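Local coordinates for DUF2235 domain-containing protein (Pseudomonas aeruginosa, PDB 4O5P) that is a type VI secretion phospholipase effector, Tle1, that probably hydrolyses phospholipids with an alpha/beta-hydrolase-type catalytic domain, at residues 104-107 against 108-111; 150-153 against 154-157; 165-168 against 169-172; 213-216 against 217-221. All coordinates share one frame; numbering follows the deposited sequence.

Interaction 1: residues 104-107 against 108-111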
loop_
_atom_site.group_PDB
_atom_site.type_symbol
_atom_site.label_atom_id
_atom_site.label_comp_id
_atom_site.label_asym_id
_atom_site.label_seq_id
_atom_site.Cartn_x
_atom_site.Cartn_y
_atom_site.Cartn_z
ATOM N N ASP A 104 29.952 4.307 4.817
ATOM C CA ASP A 104 30.778 3.368 5.580
ATOM C C ASP A 104 30.946 3.780 7.037
ATOM O O ASP A 104 30.844 2.959 7.948
ATOM C CB ASP A 104 32.178 3.279 4.966
ATOM C CG ASP A 104 32.203 2.539 3.646
ATOM O OD1 ASP A 104 31.326 1.675 3.427
ATOM O OD2 ASP A 104 33.119 2.814 2.835
ATOM N N ASP A 105 31.219 5.063 7.237
ATOM C CA ASP A 105 31.472 5.612 8.559
ATOM C C ASP A 105 30.269 5.440 9.494
ATOM O O ASP A 105 30.374 4.792 10.542
ATOM C CB ASP A 105 31.837 7.086 8.433
ATOM C CG ASP A 105 32.598 7.587 9.624
ATOM O OD1 ASP A 105 31.962 7.775 10.682
ATOM O OD2 ASP A 105 33.830 7.777 9.513
ATOM N N ILE A 106 29.126 5.997 9.098
ATOM C CA ILE A 106 27.919 5.939 9.918
ATOM C C ILE A 106 27.459 4.507 10.171
ATOM O O ILE A 106 27.012 4.181 11.277
ATOM C CB ILE A 106 26.747 6.708 9.278
ATOM C CG1 ILE A 106 27.198 8.087 8.802
ATOM C CG2 ILE A 106 25.616 6.855 10.291
ATOM C CD1 ILE A 106 27.548 9.041 9.944
ATOM N N ASN A 107 27.538 3.674 9.134
ATOM C CA ASN A 107 27.235 2.252 9.258
ATOM C C ASN A 107 28.121 1.621 10.339
ATOM O O ASN A 107 27.631 0.985 11.274
ATOM C CB ASN A 107 27.424 1.534 7.904
ATOM C CG ASN A 107 26.300 1.827 6.904
ATOM O OD1 ASN A 107 25.219 2.296 7.272
ATOM N ND2 ASN A 107 26.553 1.537 5.634
ATOM N N SER A 108 29.429 1.827 10.216
ATOM C CA SER A 108 30.380 1.362 11.222
ATOM C C SER A 108 30.071 1.910 12.611
ATOM O O SER A 108 30.483 1.331 13.616
ATOM C CB SER A 108 31.807 1.731 10.820
ATOM O OG SER A 108 32.267 0.857 9.814
ATOM N N ARG A 109 29.344 3.025 12.671
ATOM C CA ARG A 109 28.860 3.535 13.949
ATOM C C ARG A 109 27.513 2.925 14.356
ATOM O O ARG A 109 26.939 3.305 15.383
ATOM C CB ARG A 109 28.779 5.057 13.929
ATOM C CG ARG A 109 30.122 5.745 13.693
ATOM C CD ARG A 109 30.239 6.969 14.585
ATOM N NE ARG A 109 31.035 8.032 13.977
ATOM C CZ ARG A 109 30.574 8.868 13.054
ATOM N NH1 ARG A 109 29.325 8.756 12.616
ATOM N NH2 ARG A 109 31.362 9.814 12.556
ATOM N N GLY A 110 27.016 1.989 13.545
ATOM C CA GLY A 110 25.876 1.168 13.924
ATOM C C GLY A 110 24.514 1.631 13.433
ATOM O O GLY A 110 23.484 1.040 13.777
ATOM N N ILE A 111 24.498 2.693 12.637
ATOM C CA ILE A 111 23.250 3.173 12.071
ATOM C C ILE A 111 23.210 2.880 10.575
ATOM O O ILE A 111 24.137 3.247 9.842
ATOM C CB ILE A 111 23.057 4.677 12.331
ATOM C CG1 ILE A 111 23.078 4.959 13.830
ATOM C CG2 ILE A 111 21.735 5.157 11.736
ATOM C CD1 ILE A 111 22.929 6.431 14.170
#

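Interaction 2: residues 150-153 against 154-157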
loop_
_atom_site.group_PDB
_atom_site.type_symbol
_atom_site.label_atom_id
_atom_site.label_comp_id
_atom_site.label_asym_id
_atom_site.label_seq_id
_atom_site.Cartn_x
_atom_site.Cartn_y
_atom_site.Cartn_z
ATOM N N LEU A 150 13.743 -8.393 5.148
ATOM C CA LEU A 150 14.363 -9.313 6.102
ATOM C C LEU A 150 15.871 -9.501 5.849
ATOM O O LEU A 150 16.670 -9.404 6.783
ATOM C CB LEU A 150 13.617 -10.653 6.132
ATOM C CG LEU A 150 12.215 -10.570 6.748
ATOM C CD1 LEU A 150 11.407 -11.835 6.494
ATOM C CD2 LEU A 150 12.322 -10.289 8.251
ATOM N N VAL A 151 16.250 -9.715 4.589
ATOM C CA VAL A 151 17.659 -9.877 4.220
ATOM C C VAL A 151 18.510 -8.672 4.620
ATOM O O VAL A 151 19.648 -8.837 5.075
ATOM C CB VAL A 151 17.824 -10.169 2.708
ATOM C CG1 VAL A 151 19.303 -10.228 2.312
ATOM C CG2 VAL A 151 17.119 -11.465 2.347
ATOM N N GLN A 152 17.958 -7.465 4.477
ATOM C CA GLN A 152 18.720 -6.253 4.798
ATOM C C GLN A 152 19.202 -6.193 6.247
ATOM O O GLN A 152 20.223 -5.553 6.542
ATOM C CB GLN A 152 17.916 -4.997 4.470
ATOM C CG GLN A 152 17.564 -4.889 3.010
ATOM C CD GLN A 152 18.713 -5.303 2.117
ATOM O OE1 GLN A 152 19.720 -4.601 2.019
ATOM N NE2 GLN A 152 18.578 -6.450 1.478
ATOM N N LEU A 153 18.465 -6.853 7.137
ATOM C CA LEU A 153 18.828 -6.951 8.542
ATOM C C LEU A 153 20.082 -7.816 8.676
ATOM O O LEU A 153 21.013 -7.514 9.454
ATOM C CB LEU A 153 17.686 -7.602 9.321
ATOM C CG LEU A 153 16.311 -6.919 9.406
ATOM C CD1 LEU A 153 15.467 -7.645 10.445
ATOM C CD2 LEU A 153 16.417 -5.441 9.749
ATOM N N VAL A 154 20.080 -8.902 7.909
ATOM C CA VAL A 154 21.212 -9.804 7.863
ATOM C C VAL A 154 22.417 -8.999 7.381
ATOM O O VAL A 154 23.491 -9.081 7.975
ATOM C CB VAL A 154 20.945 -11.019 6.942
ATOM C CG1 VAL A 154 22.243 -11.764 6.643
ATOM C CG2 VAL A 154 19.937 -11.969 7.564
ATOM N N ASP A 155 22.215 -8.204 6.326
ATOM C CA ASP A 155 23.255 -7.349 5.757
ATOM C C ASP A 155 23.827 -6.371 6.775
ATOM O O ASP A 155 25.036 -6.205 6.861
ATOM C CB ASP A 155 22.708 -6.573 4.555
ATOM C CG ASP A 155 23.775 -5.736 3.863
ATOM O OD1 ASP A 155 24.664 -6.326 3.221
ATOM O OD2 ASP A 155 23.730 -4.487 3.947
ATOM N N ALA A 156 22.950 -5.725 7.540
ATOM C CA ALA A 156 23.380 -4.788 8.571
ATOM C C ALA A 156 24.276 -5.460 9.610
ATOM O O ALA A 156 25.325 -4.914 9.969
ATOM C CB ALA A 156 22.174 -4.129 9.236
ATOM N N LEU A 157 23.872 -6.642 10.085
ATOM C CA LEU A 157 24.714 -7.353 11.061
ATOM C C LEU A 157 26.040 -7.772 10.420
ATOM O O LEU A 157 27.106 -7.584 10.999
ATOM C CB LEU A 157 23.984 -8.579 11.627
ATOM C CG LEU A 157 24.534 -9.215 12.908
ATOM C CD1 LEU A 157 24.831 -8.150 13.962
ATOM C CD2 LEU A 157 23.570 -10.250 13.470
#

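Interaction 3: residues 165-168 against 169-172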
loop_
_atom_site.group_PDB
_atom_site.type_symbol
_atom_site.label_atom_id
_atom_site.label_comp_id
_atom_site.label_asym_id
_atom_site.label_seq_id
_atom_site.Cartn_x
_atom_site.Cartn_y
_atom_site.Cartn_z
ATOM N N ARG A 165 29.470 -6.120 2.866
ATOM C CA ARG A 165 28.023 -6.237 2.759
ATOM C C ARG A 165 27.682 -7.388 1.831
ATOM O O ARG A 165 28.520 -7.797 1.022
ATOM C CB ARG A 165 27.419 -4.924 2.257
ATOM C CG ARG A 165 28.436 -3.975 1.630
ATOM C CD ARG A 165 27.957 -2.521 1.676
ATOM N NE ARG A 165 28.568 -1.735 2.755
ATOM C CZ ARG A 165 28.207 -0.489 3.066
ATOM N NH1 ARG A 165 27.237 0.107 2.386
ATOM N NH2 ARG A 165 28.803 0.165 4.054
ATOM N N LEU A 166 26.466 -7.918 1.947
ATOM C CA LEU A 166 26.059 -9.055 1.116
ATOM C C LEU A 166 26.131 -8.717 -0.375
ATOM O O LEU A 166 25.728 -7.634 -0.797
ATOM C CB LEU A 166 24.654 -9.525 1.489
ATOM C CG LEU A 166 24.418 -10.003 2.927
ATOM C CD1 LEU A 166 22.932 -10.273 3.150
ATOM C CD2 LEU A 166 25.238 -11.246 3.241
ATOM N N LYS A 167 26.663 -9.634 -1.174
ATOM C CA LYS A 167 26.669 -9.421 -2.615
ATOM C C LYS A 167 25.253 -9.531 -3.177
ATOM O O LYS A 167 24.495 -10.417 -2.787
ATOM C CB LYS A 167 27.600 -10.406 -3.320
ATOM C CG LYS A 167 29.060 -9.970 -3.347
ATOM C CD LYS A 167 29.936 -11.086 -3.878
ATOM C CE LYS A 167 29.703 -12.367 -3.093
ATOM N NZ LYS A 167 29.839 -12.132 -1.633
ATOM N N LEU A 168 24.925 -8.613 -4.084
ATOM C CA LEU A 168 23.639 -8.551 -4.777
ATOM C C LEU A 168 23.167 -9.918 -5.293
ATOM O O LEU A 168 21.968 -10.223 -5.277
ATOM C CB LEU A 168 23.747 -7.538 -5.918
ATOM C CG LEU A 168 22.529 -7.207 -6.774
ATOM C CD1 LEU A 168 22.534 -5.732 -7.119
ATOM C CD2 LEU A 168 22.553 -8.013 -8.033
ATOM N N ASN A 169 24.118 -10.736 -5.743
ATOM C CA ASN A 169 23.816 -12.092 -6.191
ATOM C C ASN A 169 23.193 -12.902 -5.063
ATOM O O ASN A 169 22.195 -13.610 -5.253
ATOM C CB ASN A 169 25.091 -12.783 -6.688
ATOM C CG ASN A 169 24.830 -14.190 -7.203
ATOM O OD1 ASN A 169 24.206 -14.372 -8.254
ATOM N ND2 ASN A 169 25.309 -15.193 -6.470
ATOM N N ASP A 170 23.777 -12.774 -3.877
ATOM C CA ASP A 170 23.296 -13.515 -2.716
ATOM C C ASP A 170 21.980 -12.987 -2.153
ATOM O O ASP A 170 21.143 -13.780 -1.734
ATOM C CB ASP A 170 24.366 -13.587 -1.626
ATOM C CG ASP A 170 25.306 -14.752 -1.824
ATOM O OD1 ASP A 170 26.094 -14.718 -2.791
ATOM O OD2 ASP A 170 25.247 -15.711 -1.026
ATOM N N VAL A 171 21.798 -11.670 -2.133
ATOM C CA VAL A 171 20.506 -11.101 -1.760
ATOM C C VAL A 171 19.445 -11.708 -2.691
ATOM O O VAL A 171 18.471 -12.315 -2.223
ATOM C CB VAL A 171 20.486 -9.556 -1.855
ATOM C CG1 VAL A 171 19.065 -9.032 -1.755
ATOM C CG2 VAL A 171 21.345 -8.930 -0.770
ATOM N N GLN A 172 19.665 -11.570 -4.003
ATOM C CA GLN A 172 18.768 -12.142 -5.016
ATOM C C GLN A 172 18.424 -13.606 -4.752
ATOM O O GLN A 172 17.250 -14.002 -4.808
ATOM C CB GLN A 172 19.396 -12.026 -6.399
ATOM C CG GLN A 172 19.361 -10.629 -6.978
ATOM C CD GLN A 172 20.119 -10.534 -8.272
ATOM O OE1 GLN A 172 20.908 -11.421 -8.602
ATOM N NE2 GLN A 172 19.884 -9.460 -9.026
#

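Interaction 4: residues 213-216 against 217-221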
loop_
_atom_site.group_PDB
_atom_site.type_symbol
_atom_site.label_atom_id
_atom_site.label_comp_id
_atom_site.label_asym_id
_atom_site.label_seq_id
_atom_site.Cartn_x
_atom_site.Cartn_y
_atom_site.Cartn_z
ATOM N N LYS A 213 30.019 -15.713 15.083
ATOM C CA LYS A 213 30.910 -14.556 15.188
ATOM C C LYS A 213 30.695 -13.774 16.482
ATOM O O LYS A 213 31.664 -13.349 17.134
ATOM C CB LYS A 213 30.748 -13.630 13.993
ATOM C CG LYS A 213 30.923 -14.304 12.638
ATOM C CD LYS A 213 32.385 -14.640 12.326
ATOM C CE LYS A 213 32.635 -14.694 10.795
ATOM N NZ LYS A 213 34.047 -15.085 10.465
ATOM N N LEU A 214 29.430 -13.589 16.859
ATOM C CA LEU A 214 29.105 -12.835 18.066
ATOM C C LEU A 214 29.609 -13.604 19.282
ATOM O O LEU A 214 30.121 -13.010 20.227
ATOM C CB LEU A 214 27.600 -12.571 18.158
ATOM C CG LEU A 214 27.140 -11.442 17.239
ATOM C CD1 LEU A 214 25.619 -11.439 17.050
ATOM C CD2 LEU A 214 27.627 -10.095 17.766
ATOM N N ARG A 215 29.482 -14.926 19.239
ATOM C CA ARG A 215 30.075 -15.760 20.262
ATOM C C ARG A 215 31.591 -15.534 20.366
ATOM O O ARG A 215 32.110 -15.322 21.455
ATOM C CB ARG A 215 29.779 -17.226 19.976
ATOM C CG ARG A 215 30.357 -18.173 21.009
ATOM C CD ARG A 215 30.128 -19.622 20.603
ATOM N NE ARG A 215 29.459 -20.362 21.666
ATOM C CZ ARG A 215 28.367 -21.105 21.494
ATOM N NH1 ARG A 215 27.816 -21.221 20.288
ATOM N NH2 ARG A 215 27.829 -21.740 22.529
ATOM N N GLN A 216 32.294 -15.561 19.239
ATOM C CA GLN A 216 33.747 -15.398 19.261
ATOM C C GLN A 216 34.133 -14.072 19.915
ATOM O O GLN A 216 35.045 -14.013 20.760
ATOM C CB GLN A 216 34.321 -15.454 17.841
ATOM C CG GLN A 216 34.332 -16.836 17.194
ATOM C CD GLN A 216 34.684 -16.769 15.716
ATOM O OE1 GLN A 216 35.429 -15.886 15.286
ATOM N NE2 GLN A 216 34.130 -17.682 14.931
ATOM N N ARG A 217 33.425 -13.013 19.528
ATOM C CA ARG A 217 33.755 -11.663 19.971
ATOM C C ARG A 217 33.492 -11.508 21.436
ATOM O O ARG A 217 34.229 -10.802 22.127
ATOM C CB ARG A 217 32.924 -10.625 19.203
ATOM C CG ARG A 217 33.151 -10.649 17.716
ATOM C CD ARG A 217 32.297 -9.607 17.031
ATOM N NE ARG A 217 32.854 -8.262 17.140
ATOM C CZ ARG A 217 32.379 -7.331 17.955
ATOM N NH1 ARG A 217 31.333 -7.604 18.723
ATOM N NH2 ARG A 217 32.932 -6.127 17.996
ATOM N N GLN A 218 32.433 -12.160 21.910
ATOM C CA GLN A 218 32.069 -12.099 23.324
ATOM C C GLN A 218 33.078 -12.885 24.187
ATOM O O GLN A 218 33.500 -12.414 25.241
ATOM C CB GLN A 218 30.640 -12.629 23.523
ATOM C CG GLN A 218 30.243 -12.867 24.981
ATOM C CD GLN A 218 29.741 -11.607 25.672
ATOM O OE1 GLN A 218 30.526 -10.748 26.073
ATOM N NE2 GLN A 218 28.417 -11.486 25.798
ATOM N N ASN A 219 33.462 -14.074 23.729
ATOM C CA ASN A 219 34.369 -14.935 24.492
ATOM C C ASN A 219 35.815 -14.446 24.448
ATOM O O ASN A 219 36.645 -14.845 25.276
ATOM C CB ASN A 219 34.280 -16.387 24.005
ATOM C CG ASN A 219 32.953 -17.040 24.354
ATOM O OD1 ASN A 219 32.000 -16.360 24.724
ATOM N ND2 ASN A 219 32.884 -18.362 24.224
ATOM N N SER A 220 36.112 -13.571 23.494
ATOM C CA SER A 220 37.458 -13.031 23.346
ATOM C C SER A 220 37.528 -11.577 23.757
ATOM O O SER A 220 38.591 -10.963 23.680
ATOM C CB SER A 220 37.981 -13.212 21.921
ATOM O OG SER A 220 37.200 -12.489 20.983
ATOM N N GLY A 221 36.388 -11.031 24.182
ATOM C CA GLY A 221 36.329 -9.674 24.707
ATOM C C GLY A 221 36.620 -8.595 23.685
ATOM O O GLY A 221 37.054 -7.500 24.038
HETATM O O HOH W 1 31.233 -21.191 23.572
#

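Interaction 1: residues 104-107 against 108-111
Ile106 and Ile111 meet on the tight, buried side of this helix end, where CG2 of Ile106 lies 3.9 Å from CB of Ile111; Ile100 and Trp436 also touch Ile106. The chain leaves helix 104-108 here through a Schellman motif and runs straight into strand 111-116. Ile111 N reaches back five residues to Ile106 O (3.2 Å), and Gly110 N closes a tighter loop onto Asn107 O (2.6 Å), coming from above the carbonyl plane. Gly110, with phi at +96°, makes the reversal.

The outer side is exposed and its side chains lack strong directed bonds, though single atoms come close. Asp105 has CG anti to its own N (chi1 -158°), which lifts the carboxylate toward Arg109, whose chain bends twice to bring the guanidinium back over the helix. OD1 of Asp105 sits over one guanidinium face, 2.8 Å from NH2 of Arg109, with no N-H aimed at it. At the edge of the same group, CD1 of Ile106 approaches NH1 of Arg109 to 3.2 Å. Ser108 OG makes a weak bond to Asp104 O, while the Asp104 carboxylate turns to Arg165. Directed backbone bonds therefore fix the turn, whereas the exposed Asp105-Arg109 pair rests on charge alone and probably tolerates some movement.

Interaction 2: residues 150-153 against 154-157
Leu150 O, in the middle of helix 139-162, lies 3.6 Å from Val154 N and bonds instead to Leu153 N, three residues on, at 3.1 Å. The Leu150 side chain leaves its helix for Phe246, Leu250 and Leu253 of helix 238-254.

At Val151, the backbone O accepts Asp155 N at 2.9 Å, and CB of Val154 presses against that same oxygen at 3.2 Å. The Val151 side chain turns to Leu166, Val171 and Leu174; Val154 also touches Leu166.

Gln152 O accepts Ala156 N at 2.9 Å and has CB of Asp155 beside it. The glutamine side chain folds back on the helix: CG stands beside the backbone N (chi1 -61°) and the chain bends again at chi2 (-41°), which brings NE2 round to Trp148 O. Next to it the buried carboxylate of Asp155 is satisfied by two partners from elsewhere: OD1 takes Leu166 N and OD2 pairs with Tyr114 OH.

Leu153 completes the walk, its O receiving Leu157 N at 3.1 Å with CB of Ala156 alongside, while its side chain packs on Leu250. Ala156, small and buried, lies against Phe112 and Tyr114. Residues 150-157 are thus a buried part of their helix, wedged between strand 111-116 and helices 168-178 and 238-254, a helix-on-sheet layer consistent with the alpha/beta-hydrolase fold expected from the family.

Interaction 3: residues 165-168 against 169-172
Leu168 and Gln172, one helical turn apart, cross obliquely, and their conformations bring them close. Leu168 holds CG anti to its backbone N (chi1 -177°), while chi2, at 143°, is well off a staggered value; CD2 is thereby turned onto the glutamine amide, 3.2 Å from NE2 and 3.5 Å from CD of Gln172. Gln172 runs extended beyond CG, and that CG rides over the backbone, 3.1 Å from Leu168 O. The NE2 of Gln172 has a weak hydrogen bond to Pro124 O; its approach to Leu168 CD2 is plain contact.

This is the N-terminal turn of helix 168-178, with Lys167 at the N-cap position. The backbone of Lys167 opens the helical bonding: its O takes Val171 N at 3.0 Å, and Asp170 N more weakly. Gln172 N follows with a bond to Leu168 O.

The lysine side chain starts extended. Its bend at chi3 brings CE of Lys167 to 4.3 Å from OD1 of Asp170, and the bend at chi4 leaves NZ of Lys167 4.7 Å from that OD1, opposite charges near each other but not in contact. Asp170, in the first turn, would also be favoured by the helix N-terminus. On the inner side CG2 of Val171 meets CB of Leu166 at 4.1 Å, and Leu166 goes on to touch Val151 of helix 139-162.

Interaction 4: residues 213-216 against 217-221
Gln216 O is gripped twice by Ser220: OG donates to it at 2.6 Å, and the backbone N of Ser220 adds a weak bond at 3.0 Å. The hydroxyl comes from above the carbonyl plane rather than along a lone pair. Its torsion, chi1 63°, places OG between the serine's own N and carbonyl carbon, the position that turns it back over the last turn; the same OG also bonds Gln222 NE2.

One turn earlier the backbone is ordinary helix. Arg217 N, Gln218 N and Asn219 N bond in turn to the carbonyls of Lys213, Leu214 and Arg215, the last pair at 2.9 Å. These are the final turns of helix 195-219, and a Schellman motif ends them: Gly221 leaves helical geometry with phi +67° and sends a weak bond from its N back to Gln218 O. The chain then heads for strand 225-236.

On the exposed face Arg215 and Asn219 lie side by side and point the same way, with CG of Arg215 4.1 Å from ND2 of Asn219 and their flat groups nearly perpendicular. They share a water, which accepts from Arg215 NE at 2.7 Å and weakly from Asn219 ND2. Arg217 goes elsewhere: its CG lies against the backbone, 3.1 Å from Lys213 O, before the chain bends at chi3 and NH2 reaches Pro224 O. Leu214 and the Arg217 chain both touch Leu161 of helix 139-162 and Ile226 of strand 225-236.

In the fold
Helix 139-162 ties the four sites together. Interaction 2 lies on it, about 10 Å from interaction 3 and 14 Å from interaction 1, centre to centre. Residues 165-168 of interaction 3 bridge interactions 1 and 2: Asp155 OD1 meets Leu166 N at 2.7 Å, a probable hydrogen bond, and Arg165 NH2 forms a salt bridge with Asp104 OD1 at 3.0 Å. Interaction 4 touches interaction 2 more lightly, CD2 of Leu157 lying 4.3 Å from CD1 of Leu214. Toward the probable catalytic centre, helix 238-254, which packs on residues 150-153, follows directly after Ser237, the likely nucleophile of a triad with His379 and Asp281.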